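Local structure of amidase (Bacillus anthracis, 5EWQ) at residues A[71-79]-A[212-220]; A[386-394]-A[405-413]. The protein probably hydrolyses carboxylic acid amides to the free acid and ammonia. All blocks are in the same frame, centred on the assembly; numbering follows the deposited sequence.

How the contacts relate
Following the chain from the N terminus, the first contacting segment, 71-79, is the C-terminal part of helix 64-79, and its partner lies 133 residues further on. Contact 1 closes that long loop where the chain leaves helix 206-213 and turns into strand 219-223, so helix 64-79 is tied to the connection leading into the central mixed sheet. Only after that loop is shut does contact 2 open: the two lie in series, neither nested nor crossed. Contact 2 is local, with 386-394 and 405-413 folding back on each other across 10 residues to form a helical pair against helix 360-377. The contact centres are 34 Å apart, and their nearest atoms stay about 22 Å from each other.

Contact 1 of 2, residues A[71-79]-A[212-220]; sequences YLFRIQEHD and VAADFAPLA
Phe216 pushes its ring against helix 64-79, and the side-chain contacts gather round it. The backbone at Ile75 lies over one ring face, while Ala214 CB, from its own loop, takes the opposite one. His78 CB meets the ring edge, 3.7 Å from Phe216 CZ; Asp79 CB touches Phe216 CE2, its carboxylate plane almost perpendicular to the ring. Ile75 CG1 reaches Phe216 CB at 3.8 Å. One helical turn earlier, Tyr71 lays its ring over the chain after Phe216: Ala217 CA sits 3.9 Å from the Tyr71 ring centroid, 10° off the normal, a CH-pi contact. Beyond it, Tyr71 CE2 meets Pro218 CD at 3.4 Å.

The polar part belongs to Arg74. Its side chain bends at chi3 (59°), turning the guanidinium toward the end of helix 206-213, where Arg74 NH2 donates to Ala214 O at 3.0 Å. The acceptor lies in the guanidinium plane, but the donor stands above the carbonyl plane; Arg74 NE adds a weak bond to the same oxygen. NH1 is paired with Glu42. The nearby acids have polar partners outside the two segments, Asp215 with Asn47 and Arg268, Asp79 with Ser87 and Val88.

The arrangement is a helix packed on a helix-to-strand connection: helix 64-79 grips the turn that delivers strand 219-223 into the mixed sheet of the amidase fold.

Contact 2 of 2, residues A[386-394]-A[405-413]; sequences LKEIIAFNK and QTLIEASEK
Ile408 fits as a knob among Leu386, Ile389, Ile390 and Asn393, and this is the close-packed side of two short helices that run roughly antiparallel, their axes 10.1 Å apart at an angle of 143°. CG1 of Ile408 lies between the backbone N and the carbonyl carbon (chi1 68°), and the extended branch carries Ile408 CD1 in toward helix 386-394, 4.2 Å from Ile390 CG1. Leu386 comes in at CB of the knob with its CD1, while Ile390 CD1 passes on to Glu409 and the CB of Glu412. Phe367 of helix 360-377 touches both Leu386 and Ile408 and extends the apolar core.

Gln405, at the N-cap position of helix 406-412, works the buried polar end. Its amide is used at both atoms: Gln405 NE2 donates to Ile390 O at 3.2 Å, nearly straight, in the carbonyl plane and on a lone pair, while Gln405 OE1 accepts from Asn393 ND2 at 2.8 Å. In the second bond the donor rises above the carbonyl plane of Gln405, and the two amides are turned 56° from each other. Both bonds are consistent with the Gln405 amide sitting this way round.

The outer side is looser. Lys394 bends at chi4 to bring its NZ 3.1 Å from Glu409 OE2, a salt bridge with a weak hydrogen bond. Lys387 meets Glu412 through its aliphatic part, Lys387 CG lying 3.3 Å from Glu412 OE2, whereas Lys387 NZ stays 4.9 Å from that oxygen.

The chemistry thus falls into layers: an apolar knob inside, an amide held by two hydrogen bonds at one end, and lysine-glutamate charges outside, where solvent probably weakens their attraction.

Contact 1 of 2, residues A[71-79]-A[212-220]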
ATOM      1  N   TYR A  71     -17.100   9.726  -2.102  1.00 60.58           N
ATOM      2  CA  TYR A  71     -16.317   8.636  -1.531  1.00 58.12           C
ATOM      3  C   TYR A  71     -16.956   8.087  -0.260  1.00 60.80           C
ATOM      4  O   TYR A  71     -17.086   6.875  -0.101  1.00 67.97           O
ATOM      5  CB  TYR A  71     -14.890   9.104  -1.248  1.00 49.41           C
ATOM      6  CG  TYR A  71     -14.075   9.324  -2.500  1.00 49.86           C
ATOM      7  CD1 TYR A  71     -14.123   8.417  -3.549  1.00 50.09           C
ATOM      8  CD2 TYR A  71     -13.269  10.445  -2.641  1.00 53.97           C
ATOM      9  CE1 TYR A  71     -13.384   8.611  -4.698  1.00 54.97           C
ATOM     10  CE2 TYR A  71     -12.528  10.650  -3.788  1.00 57.02           C
ATOM     11  CZ  TYR A  71     -12.588   9.730  -4.813  1.00 54.41           C
ATOM     12  OH  TYR A  71     -11.852   9.925  -5.960  1.00 51.90           O
ATOM     13  N   LEU A  72     -17.357   8.984   0.635  1.00 52.85           N
ATOM     14  CA  LEU A  72     -18.025   8.589   1.871  1.00 50.58           C
ATOM     15  C   LEU A  72     -19.322   7.844   1.575  1.00 58.26           C
ATOM     16  O   LEU A  72     -19.670   6.884   2.263  1.00 60.42           O
ATOM     17  CB  LEU A  72     -18.311   9.812   2.745  1.00 53.06           C
ATOM     18  CG  LEU A  72     -17.101  10.575   3.284  1.00 61.98           C
ATOM     19  CD1 LEU A  72     -17.549  11.768   4.114  1.00 55.53           C
ATOM     20  CD2 LEU A  72     -16.204   9.655   4.097  1.00 49.06           C
ATOM     21  N   PHE A  73     -20.028   8.293   0.543  1.00 57.93           N
ATOM     22  CA  PHE A  73     -21.274   7.659   0.132  1.00 57.28           C
ATOM     23  C   PHE A  73     -21.018   6.263  -0.426  1.00 65.25           C
ATOM     24  O   PHE A  73     -21.789   5.335  -0.177  1.00 63.26           O
ATOM     25  CB  PHE A  73     -21.997   8.524  -0.903  1.00 58.77           C
ATOM     26  CG  PHE A  73     -23.281   7.929  -1.404  1.00 60.30           C
ATOM     27  CD1 PHE A  73     -24.385   7.833  -0.574  1.00 61.59           C
ATOM     28  CD2 PHE A  73     -23.388   7.475  -2.708  1.00 76.30           C
ATOM     29  CE1 PHE A  73     -25.570   7.289  -1.033  1.00 63.22           C
ATOM     30  CE2 PHE A  73     -24.570   6.931  -3.174  1.00 66.40           C
ATOM     31  CZ  PHE A  73     -25.662   6.838  -2.335  1.00 65.35           C
ATOM     32  N   ARG A  74     -19.930   6.119  -1.176  1.00 57.00           N
ATOM     33  CA  ARG A  74     -19.569   4.832  -1.758  1.00 48.33           C
ATOM     34  C   ARG A  74     -19.104   3.849  -0.687  1.00 47.95           C
ATOM     35  O   ARG A  74     -19.418   2.663  -0.748  1.00 44.81           O
ATOM     36  CB  ARG A  74     -18.483   5.006  -2.822  1.00 47.86           C
ATOM     37  CG  ARG A  74     -18.957   5.722  -4.076  1.00 51.15           C
ATOM     38  CD  ARG A  74     -17.867   5.766  -5.133  1.00 50.72           C
ATOM     39  NE  ARG A  74     -17.435   4.427  -5.522  1.00 51.30           N
ATOM     40  CZ  ARG A  74     -18.010   3.704  -6.478  1.00 58.10           C
ATOM     41  NH1 ARG A  74     -19.046   4.191  -7.147  1.00 55.25           N
ATOM     42  NH2 ARG A  74     -17.550   2.494  -6.763  1.00 55.48           N
ATOM     43  N   ILE A  75     -18.354   4.348   0.292  1.00 59.61           N
ATOM     44  CA  ILE A  75     -17.906   3.522   1.408  1.00 46.05           C
ATOM     45  C   ILE A  75     -19.104   3.039   2.220  1.00 41.81           C
ATOM     46  O   ILE A  75     -19.137   1.903   2.694  1.00 58.34           O
ATOM     47  CB  ILE A  75     -16.926   4.290   2.325  1.00 48.75           C
ATOM     48  CG1 ILE A  75     -15.650   4.648   1.562  1.00 40.03           C
ATOM     49  CG2 ILE A  75     -16.576   3.469   3.558  1.00 43.41           C
ATOM     50  CD1 ILE A  75     -14.682   5.498   2.355  1.00 39.86           C
ATOM     51  N   GLN A  76     -20.101   3.907   2.359  1.00 58.12           N
ATOM     52  CA  GLN A  76     -21.307   3.577   3.107  1.00 59.66           C
ATOM     53  C   GLN A  76     -22.157   2.533   2.386  1.00 57.77           C
ATOM     54  O   GLN A  76     -22.769   1.674   3.021  1.00 62.29           O
ATOM     55  CB  GLN A  76     -22.134   4.841   3.359  1.00 57.32           C
ATOM     56  CG  GLN A  76     -23.415   4.605   4.142  1.00 64.58           C
ATOM     57  CD  GLN A  76     -24.194   5.882   4.383  1.00 65.00           C
ATOM     58  OE1 GLN A  76     -24.126   6.469   5.463  1.00 75.18           O
ATOM     59  NE2 GLN A  76     -24.941   6.321   3.377  1.00 58.13           N
ATOM     60  N   GLU A  77     -22.184   2.603   1.059  1.00 47.33           N
ATOM     61  CA  GLU A  77     -23.061   1.747   0.265  1.00 51.21           C
ATOM     62  C   GLU A  77     -22.374   0.491  -0.271  1.00 54.04           C
ATOM     63  O   GLU A  77     -23.043  -0.484  -0.612  1.00 53.13           O
ATOM     64  CB  GLU A  77     -23.649   2.542  -0.905  1.00 55.37           C
ATOM     65  CG  GLU A  77     -24.572   3.678  -0.489  1.00 58.35           C
ATOM     66  CD  GLU A  77     -25.898   3.186   0.056  1.00 71.50           C
ATOM     67  OE1 GLU A  77     -26.504   2.292  -0.570  1.00 72.49           O
ATOM     68  OE2 GLU A  77     -26.331   3.690   1.113  1.00 76.92           O
ATOM     69  N   HIS A  78     -21.047   0.510  -0.346  1.00 57.98           N
ATOM     70  CA  HIS A  78     -20.319  -0.598  -0.960  1.00 46.28           C
ATOM     71  C   HIS A  78     -19.332  -1.286  -0.019  1.00 51.47           C
ATOM     72  O   HIS A  78     -19.118  -2.493  -0.120  1.00 39.31           O
ATOM     73  CB  HIS A  78     -19.576  -0.113  -2.208  1.00 40.80           C
ATOM     74  CG  HIS A  78     -20.482   0.306  -3.323  1.00 53.42           C
ATOM     75  ND1 HIS A  78     -21.662  -0.345  -3.607  1.00 53.05           N
ATOM     76  CD2 HIS A  78     -20.381   1.313  -4.224  1.00 50.60           C
ATOM     77  CE1 HIS A  78     -22.250   0.241  -4.635  1.00 47.99           C
ATOM     78  NE2 HIS A  78     -21.494   1.249  -5.028  1.00 48.58           N
ATOM     79  N   ASP A  79     -18.730  -0.527   0.891  1.00 36.59           N
ATOM     80  CA  ASP A  79     -17.713  -1.089   1.773  1.00 33.77           C
ATOM     81  C   ASP A  79     -18.324  -1.686   3.038  1.00 38.76           C
ATOM     82  O   ASP A  79     -17.935  -2.771   3.467  1.00 41.80           O
ATOM     83  CB  ASP A  79     -16.674  -0.030   2.145  1.00 38.95           C
ATOM     84  CG  ASP A  79     -15.507  -0.607   2.928  1.00 54.97           C
ATOM     85  OD1 ASP A  79     -14.580  -1.157   2.295  1.00 48.87           O
ATOM     86  OD2 ASP A  79     -15.518  -0.511   4.175  1.00 45.00           O
ATOM     87  N   VAL A 212      -8.729   2.235  -3.615  1.00 34.69           N
ATOM     88  CA  VAL A 212      -8.455   2.846  -4.910  1.00 38.65           C
ATOM     89  C   VAL A 212      -9.014   1.985  -6.038  1.00 48.25           C
ATOM     90  O   VAL A 212      -9.301   2.483  -7.124  1.00 55.54           O
ATOM     91  CB  VAL A 212      -6.945   3.075  -5.131  1.00 34.19           C
ATOM     92  CG1 VAL A 212      -6.438   4.190  -4.227  1.00 34.64           C
ATOM     93  CG2 VAL A 212      -6.168   1.790  -4.897  1.00 34.76           C
ATOM     94  N   ALA A 213      -9.176   0.694  -5.771  1.00 44.25           N
ATOM     95  CA  ALA A 213      -9.745  -0.218  -6.757  1.00 43.45           C
ATOM     96  C   ALA A 213     -11.248  -0.002  -6.887  1.00 33.35           C
ATOM     97  O   ALA A 213     -11.792  -0.010  -7.989  1.00 50.16           O
ATOM     98  CB  ALA A 213      -9.446  -1.661  -6.383  1.00 30.98           C
ATOM     99  N   ALA A 214     -11.912   0.194  -5.753  1.00 32.37           N
ATOM    100  CA  ALA A 214     -13.360   0.373  -5.730  1.00 40.34           C
ATOM    101  C   ALA A 214     -13.740   1.850  -5.714  1.00 46.84           C
ATOM    102  O   ALA A 214     -14.895   2.197  -5.464  1.00 59.69           O
ATOM    103  CB  ALA A 214     -13.960  -0.340  -4.530  1.00 39.69           C
ATOM    104  N   ASP A 215     -12.757   2.707  -5.982  1.00 41.55           N
ATOM    105  CA  ASP A 215     -12.950   4.157  -6.011  1.00 37.48           C
ATOM    106  C   ASP A 215     -13.536   4.698  -4.710  1.00 47.47           C
ATOM    107  O   ASP A 215     -14.476   5.492  -4.724  1.00 50.87           O
ATOM    108  CB  ASP A 215     -13.845   4.557  -7.188  1.00 43.46           C
ATOM    109  CG  ASP A 215     -13.174   4.341  -8.530  1.00 56.35           C
ATOM    110  OD1 ASP A 215     -13.285   3.225  -9.080  1.00 60.46           O
ATOM    111  OD2 ASP A 215     -12.536   5.288  -9.038  1.00 62.11           O
ATOM    112  N   PHE A 216     -12.979   4.257  -3.587  1.00 42.10           N
ATOM    113  CA  PHE A 216     -13.336   4.805  -2.285  1.00 34.45           C
ATOM    114  C   PHE A 216     -12.414   5.976  -1.965  1.00 37.51           C
ATOM    115  O   PHE A 216     -12.644   6.723  -1.014  1.00 48.53           O
ATOM    116  CB  PHE A 216     -13.240   3.736  -1.194  1.00 45.16           C
ATOM    117  CG  PHE A 216     -14.212   2.602  -1.365  1.00 51.30           C
ATOM    118  CD1 PHE A 216     -15.395   2.784  -2.061  1.00 53.02           C
ATOM    119  CD2 PHE A 216     -13.941   1.355  -0.826  1.00 49.81           C
ATOM    120  CE1 PHE A 216     -16.291   1.743  -2.218  1.00 48.90           C
ATOM    121  CE2 PHE A 216     -14.833   0.310  -0.981  1.00 41.43           C
ATOM    122  CZ  PHE A 216     -16.009   0.504  -1.677  1.00 42.31           C
ATOM    123  N   ALA A 217     -11.373   6.121  -2.779  1.00 36.05           N
ATOM    124  CA  ALA A 217     -10.378   7.174  -2.614  1.00 39.12           C
ATOM    125  C   ALA A 217      -9.514   7.266  -3.868  1.00 52.02           C
ATOM    126  O   ALA A 217      -9.305   6.264  -4.552  1.00 51.93           O
ATOM    127  CB  ALA A 217      -9.516   6.910  -1.387  1.00 44.25           C
ATOM    128  N   PRO A 218      -9.010   8.471  -4.179  1.00 50.22           N
ATOM    129  CA  PRO A 218      -8.140   8.634  -5.348  1.00 42.94           C
ATOM    130  C   PRO A 218      -6.774   8.006  -5.112  1.00 45.10           C
ATOM    131  O   PRO A 218      -6.224   7.360  -6.005  1.00 56.91           O
ATOM    132  CB  PRO A 218      -8.017  10.158  -5.497  1.00 46.40           C
ATOM    133  CG  PRO A 218      -9.061  10.741  -4.595  1.00 56.06           C
ATOM    134  CD  PRO A 218      -9.248   9.750  -3.497  1.00 57.69           C
ATOM    135  N   LEU A 219      -6.241   8.202  -3.911  1.00 51.34           N
ATOM    136  CA  LEU A 219      -4.915   7.710  -3.560  1.00 46.51           C
ATOM    137  C   LEU A 219      -4.934   6.984  -2.220  1.00 45.84           C
ATOM    138  O   LEU A 219      -5.860   7.153  -1.426  1.00 55.99           O
ATOM    139  CB  LEU A 219      -3.917   8.867  -3.515  1.00 41.37           C
ATOM    140  CG  LEU A 219      -3.826   9.703  -4.791  1.00 45.99           C
ATOM    141  CD1 LEU A 219      -2.923  10.899  -4.583  1.00 52.49           C
ATOM    142  CD2 LEU A 219      -3.329   8.852  -5.942  1.00 44.16           C
ATOM    143  N   ALA A 220      -3.907   6.178  -1.970  1.00 35.81           N
ATOM    144  CA  ALA A 220      -3.817   5.428  -0.723  1.00 33.75           C
ATOM    145  C   ALA A 220      -2.370   5.164  -0.327  1.00 40.98           C
ATOM    146  O   ALA A 220      -1.484   5.094  -1.180  1.00 37.77           O
ATOM    147  CB  ALA A 220      -4.577   4.120  -0.840  1.00 33.83           C
TER

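Contact 2 of 2, residues A[386-394]-A[405-413]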
ATOM      1  N   LEU A 386       4.779  -6.440  24.106  1.00 45.97           N
ATOM      2  CA  LEU A 386       4.199  -7.539  23.344  1.00 43.11           C
ATOM      3  C   LEU A 386       3.641  -8.609  24.280  1.00 48.61           C
ATOM      4  O   LEU A 386       2.714  -9.338  23.923  1.00 55.50           O
ATOM      5  CB  LEU A 386       5.243  -8.142  22.400  1.00 36.07           C
ATOM      6  CG  LEU A 386       4.784  -9.243  21.442  1.00 38.37           C
ATOM      7  CD1 LEU A 386       3.601  -8.771  20.614  1.00 40.19           C
ATOM      8  CD2 LEU A 386       5.930  -9.676  20.544  1.00 36.41           C
ATOM      9  N   LYS A 387       4.208  -8.691  25.481  1.00 49.61           N
ATOM     10  CA  LYS A 387       3.756  -9.648  26.485  1.00 50.02           C
ATOM     11  C   LYS A 387       2.327  -9.356  26.932  1.00 43.27           C
ATOM     12  O   LYS A 387       1.536 -10.274  27.147  1.00 52.18           O
ATOM     13  CB  LYS A 387       4.687  -9.635  27.698  1.00 51.28           C
ATOM     14  CG  LYS A 387       5.393 -10.954  27.957  1.00 60.52           C
ATOM     15  CD  LYS A 387       6.111 -10.939  29.297  1.00 71.34           C
ATOM     16  CE  LYS A 387       7.083  -9.774  29.398  1.00 74.97           C
ATOM     17  NZ  LYS A 387       7.742  -9.720  30.734  1.00 75.19           N
ATOM     18  N   GLU A 388       2.004  -8.075  27.071  1.00 33.83           N
ATOM     19  CA  GLU A 388       0.678  -7.666  27.520  1.00 32.26           C
ATOM     20  C   GLU A 388      -0.376  -7.913  26.444  1.00 57.79           C
ATOM     21  O   GLU A 388      -1.532  -8.206  26.753  1.00 55.03           O
ATOM     22  CB  GLU A 388       0.687  -6.193  27.929  1.00 31.68           C
ATOM     23  CG  GLU A 388       1.585  -5.900  29.121  1.00 36.05           C
ATOM     24  CD  GLU A 388       1.701  -4.418  29.423  1.00 39.94           C
ATOM     25  OE1 GLU A 388       2.565  -4.046  30.244  1.00 41.93           O
ATOM     26  OE2 GLU A 388       0.931  -3.628  28.840  1.00 31.52           O
ATOM     27  N   ILE A 389       0.029  -7.794  25.183  1.00 37.21           N
ATOM     28  CA  ILE A 389      -0.856  -8.077  24.057  1.00 28.30           C
ATOM     29  C   ILE A 389      -1.282  -9.539  24.056  1.00 38.15           C
ATOM     30  O   ILE A 389      -2.467  -9.853  23.925  1.00 43.72           O
ATOM     31  CB  ILE A 389      -0.183  -7.750  22.711  1.00 39.31           C
ATOM     32  CG1 ILE A 389       0.119  -6.256  22.619  1.00 41.88           C
ATOM     33  CG2 ILE A 389      -1.063  -8.186  21.551  1.00 26.72           C
ATOM     34  CD1 ILE A 389       0.952  -5.873  21.420  1.00 29.27           C
ATOM     35  N   ILE A 390      -0.303 -10.427  24.203  1.00 38.19           N
ATOM     36  CA  ILE A 390      -0.547 -11.864  24.229  1.00 43.06           C
ATOM     37  C   ILE A 390      -1.526 -12.238  25.340  1.00 52.10           C
ATOM     38  O   ILE A 390      -2.427 -13.053  25.140  1.00 60.21           O
ATOM     39  CB  ILE A 390       0.769 -12.647  24.416  1.00 40.57           C
ATOM     40  CG1 ILE A 390       1.724 -12.364  23.255  1.00 41.55           C
ATOM     41  CG2 ILE A 390       0.498 -14.137  24.527  1.00 36.43           C
ATOM     42  CD1 ILE A 390       3.054 -13.080  23.366  1.00 42.88           C
ATOM     43  N   ALA A 391      -1.349 -11.624  26.505  1.00 42.71           N
ATOM     44  CA  ALA A 391      -2.235 -11.860  27.637  1.00 32.84           C
ATOM     45  C   ALA A 391      -3.618 -11.271  27.379  1.00 44.75           C
ATOM     46  O   ALA A 391      -4.629 -11.819  27.818  1.00 48.00           O
ATOM     47  CB  ALA A 391      -1.637 -11.275  28.906  1.00 33.97           C
ATOM     48  N   PHE A 392      -3.652 -10.153  26.663  1.00 39.83           N
ATOM     49  CA  PHE A 392      -4.905  -9.477  26.343  1.00 34.62           C
ATOM     50  C   PHE A 392      -5.758 -10.306  25.388  1.00 45.32           C
ATOM     51  O   PHE A 392      -6.968 -10.436  25.576  1.00 51.79           O
ATOM     52  CB  PHE A 392      -4.624  -8.099  25.736  1.00 26.07           C
ATOM     53  CG  PHE A 392      -5.862  -7.331  25.370  1.00 31.77           C
ATOM     54  CD1 PHE A 392      -6.510  -6.547  26.309  1.00 24.24           C
ATOM     55  CD2 PHE A 392      -6.374  -7.387  24.083  1.00 34.36           C
ATOM     56  CE1 PHE A 392      -7.646  -5.838  25.976  1.00 30.31           C
ATOM     57  CE2 PHE A 392      -7.511  -6.680  23.744  1.00 34.16           C
ATOM     58  CZ  PHE A 392      -8.148  -5.903  24.691  1.00 37.78           C
ATOM     59  N   ASN A 393      -5.119 -10.859  24.362  1.00 26.97           N
ATOM     60  CA  ASN A 393      -5.814 -11.656  23.359  1.00 35.08           C
ATOM     61  C   ASN A 393      -6.393 -12.946  23.933  1.00 50.62           C
ATOM     62  O   ASN A 393      -7.442 -13.416  23.490  1.00 53.82           O
ATOM     63  CB  ASN A 393      -4.872 -11.986  22.199  1.00 28.25           C
ATOM     64  CG  ASN A 393      -4.466 -10.758  21.408  1.00 42.38           C
ATOM     65  OD1 ASN A 393      -5.202  -9.772  21.348  1.00 29.92           O
ATOM     66  ND2 ASN A 393      -3.292 -10.814  20.788  1.00 41.37           N
ATOM     67  N   LYS A 394      -5.705 -13.509  24.919  1.00 54.66           N
ATOM     68  CA  LYS A 394      -6.120 -14.763  25.540  1.00 49.45           C
ATOM     69  C   LYS A 394      -7.470 -14.658  26.250  1.00 53.03           C
ATOM     70  O   LYS A 394      -8.195 -15.645  26.367  1.00 58.43           O
ATOM     71  CB  LYS A 394      -5.058 -15.238  26.537  1.00 43.91           C
ATOM     72  CG  LYS A 394      -3.854 -15.924  25.911  1.00 34.80           C
ATOM     73  CD  LYS A 394      -2.822 -16.268  26.978  1.00 37.08           C
ATOM     74  CE  LYS A 394      -1.867 -17.360  26.518  1.00 54.61           C
ATOM     75  NZ  LYS A 394      -1.043 -16.951  25.351  1.00 60.58           N
ATOM     76  N   GLN A 405      -2.297 -16.585  17.588  1.00 45.37           N
ATOM     77  CA  GLN A 405      -1.240 -15.582  17.655  1.00 42.55           C
ATOM     78  C   GLN A 405       0.130 -16.239  17.806  1.00 48.74           C
ATOM     79  O   GLN A 405       0.969 -15.781  18.582  1.00 57.89           O
ATOM     80  CB  GLN A 405      -1.494 -14.614  18.813  1.00 30.74           C
ATOM     81  CG  GLN A 405      -1.733 -15.293  20.153  1.00 37.99           C
ATOM     82  CD  GLN A 405      -1.889 -14.304  21.292  1.00 38.47           C
ATOM     83  OE1 GLN A 405      -1.782 -13.093  21.098  1.00 42.71           O
ATOM     84  NE2 GLN A 405      -2.142 -14.816  22.489  1.00 35.87           N
ATOM     85  N   THR A 406       0.350 -17.308  17.047  1.00 39.99           N
ATOM     86  CA  THR A 406       1.574 -18.099  17.143  1.00 45.04           C
ATOM     87  C   THR A 406       2.830 -17.293  16.811  1.00 50.24           C
ATOM     88  O   THR A 406       3.877 -17.477  17.435  1.00 46.55           O
ATOM     89  CB  THR A 406       1.513 -19.326  16.210  1.00 52.14           C
ATOM     90  OG1 THR A 406       0.280 -20.028  16.419  1.00 58.88           O
ATOM     91  CG2 THR A 406       2.679 -20.266  16.479  1.00 58.34           C
ATOM     92  N   LEU A 407       2.722 -16.399  15.834  1.00 42.93           N
ATOM     93  CA  LEU A 407       3.878 -15.639  15.363  1.00 41.44           C
ATOM     94  C   LEU A 407       4.394 -14.634  16.392  1.00 44.16           C
ATOM     95  O   LEU A 407       5.602 -14.533  16.611  1.00 46.24           O
ATOM     96  CB  LEU A 407       3.540 -14.918  14.058  1.00 56.66           C
ATOM     97  CG  LEU A 407       3.636 -15.783  12.800  1.00 53.37           C
ATOM     98  CD1 LEU A 407       3.098 -15.041  11.588  1.00 45.36           C
ATOM     99  CD2 LEU A 407       5.076 -16.208  12.571  1.00 48.85           C
ATOM    100  N   ILE A 408       3.486 -13.894  17.020  1.00 35.08           N
ATOM    101  CA  ILE A 408       3.889 -12.903  18.012  1.00 35.85           C
ATOM    102  C   ILE A 408       4.278 -13.583  19.320  1.00 36.87           C
ATOM    103  O   ILE A 408       4.987 -13.004  20.144  1.00 64.31           O
ATOM    104  CB  ILE A 408       2.778 -11.866  18.277  1.00 42.71           C
ATOM    105  CG1 ILE A 408       1.588 -12.507  18.991  1.00 37.56           C
ATOM    106  CG2 ILE A 408       2.337 -11.214  16.978  1.00 30.97           C
ATOM    107  CD1 ILE A 408       0.487 -11.526  19.324  1.00 29.91           C
ATOM    108  N   GLU A 409       3.814 -14.814  19.506  1.00 41.12           N
ATOM    109  CA  GLU A 409       4.219 -15.612  20.657  1.00 51.31           C
ATOM    110  C   GLU A 409       5.643 -16.114  20.466  1.00 48.33           C
ATOM    111  O   GLU A 409       6.425 -16.169  21.413  1.00 56.42           O
ATOM    112  CB  GLU A 409       3.265 -16.789  20.870  1.00 48.76           C
ATOM    113  CG  GLU A 409       1.965 -16.423  21.568  1.00 49.70           C
ATOM    114  CD  GLU A 409       1.025 -17.605  21.701  1.00 64.93           C
ATOM    115  OE1 GLU A 409       1.101 -18.525  20.859  1.00 69.33           O
ATOM    116  OE2 GLU A 409       0.211 -17.617  22.649  1.00 73.92           O
ATOM    117  N   ALA A 410       5.975 -16.472  19.228  1.00 52.50           N
ATOM    118  CA  ALA A 410       7.309 -16.955  18.897  1.00 47.43           C
ATOM    119  C   ALA A 410       8.336 -15.831  18.993  1.00 47.29           C
ATOM    120  O   ALA A 410       9.482 -16.057  19.382  1.00 54.12           O
ATOM    121  CB  ALA A 410       7.320 -17.566  17.505  1.00 45.73           C
ATOM    122  N   SER A 411       7.916 -14.622  18.636  1.00 52.93           N
ATOM    123  CA  SER A 411       8.799 -13.462  18.682  1.00 53.18           C
ATOM    124  C   SER A 411       9.100 -13.054  20.120  1.00 54.35           C
ATOM    125  O   SER A 411      10.187 -12.560  20.421  1.00 46.46           O
ATOM    126  CB  SER A 411       8.180 -12.289  17.918  1.00 41.23           C
ATOM    127  OG  SER A 411       9.046 -11.167  17.914  1.00 45.69           O
ATOM    128  N   GLU A 412       8.131 -13.265  21.003  1.00 57.82           N
ATOM    129  CA  GLU A 412       8.282 -12.921  22.413  1.00 58.26           C
ATOM    130  C   GLU A 412       9.289 -13.833  23.110  1.00 52.41           C
ATOM    131  O   GLU A 412      10.131 -13.370  23.879  1.00 49.49           O
ATOM    132  CB  GLU A 412       6.928 -12.990  23.123  1.00 45.75           C
ATOM    133  CG  GLU A 412       7.005 -12.877  24.638  1.00 55.10           C
ATOM    134  CD  GLU A 412       7.516 -11.528  25.104  1.00 69.22           C
ATOM    135  OE1 GLU A 412       7.317 -10.530  24.377  1.00 75.72           O
ATOM    136  OE2 GLU A 412       8.119 -11.464  26.195  1.00 72.60           O
ATOM    137  N   LYS A 413       9.198 -15.130  22.833  1.00 49.47           N
ATOM    138  CA  LYS A 413      10.066 -16.114  23.472  1.00 54.26           C
ATOM    139  C   LYS A 413      11.245 -16.492  22.579  1.00 61.89           C
ATOM    140  O   LYS A 413      11.792 -17.589  22.692  1.00 72.50           O
ATOM    141  CB  LYS A 413       9.267 -17.364  23.843  1.00 55.02           C
ATOM    142  CG  LYS A 413       8.631 -18.066  22.653  1.00 69.27           C
ATOM    143  CD  LYS A 413       7.789 -19.255  23.086  1.00 85.13           C
ATOM    144  CE  LYS A 413       7.130 -19.924  21.889  1.00 89.05           C
ATOM    145  NZ  LYS A 413       6.285 -21.085  22.286  1.00 90.77           N
TER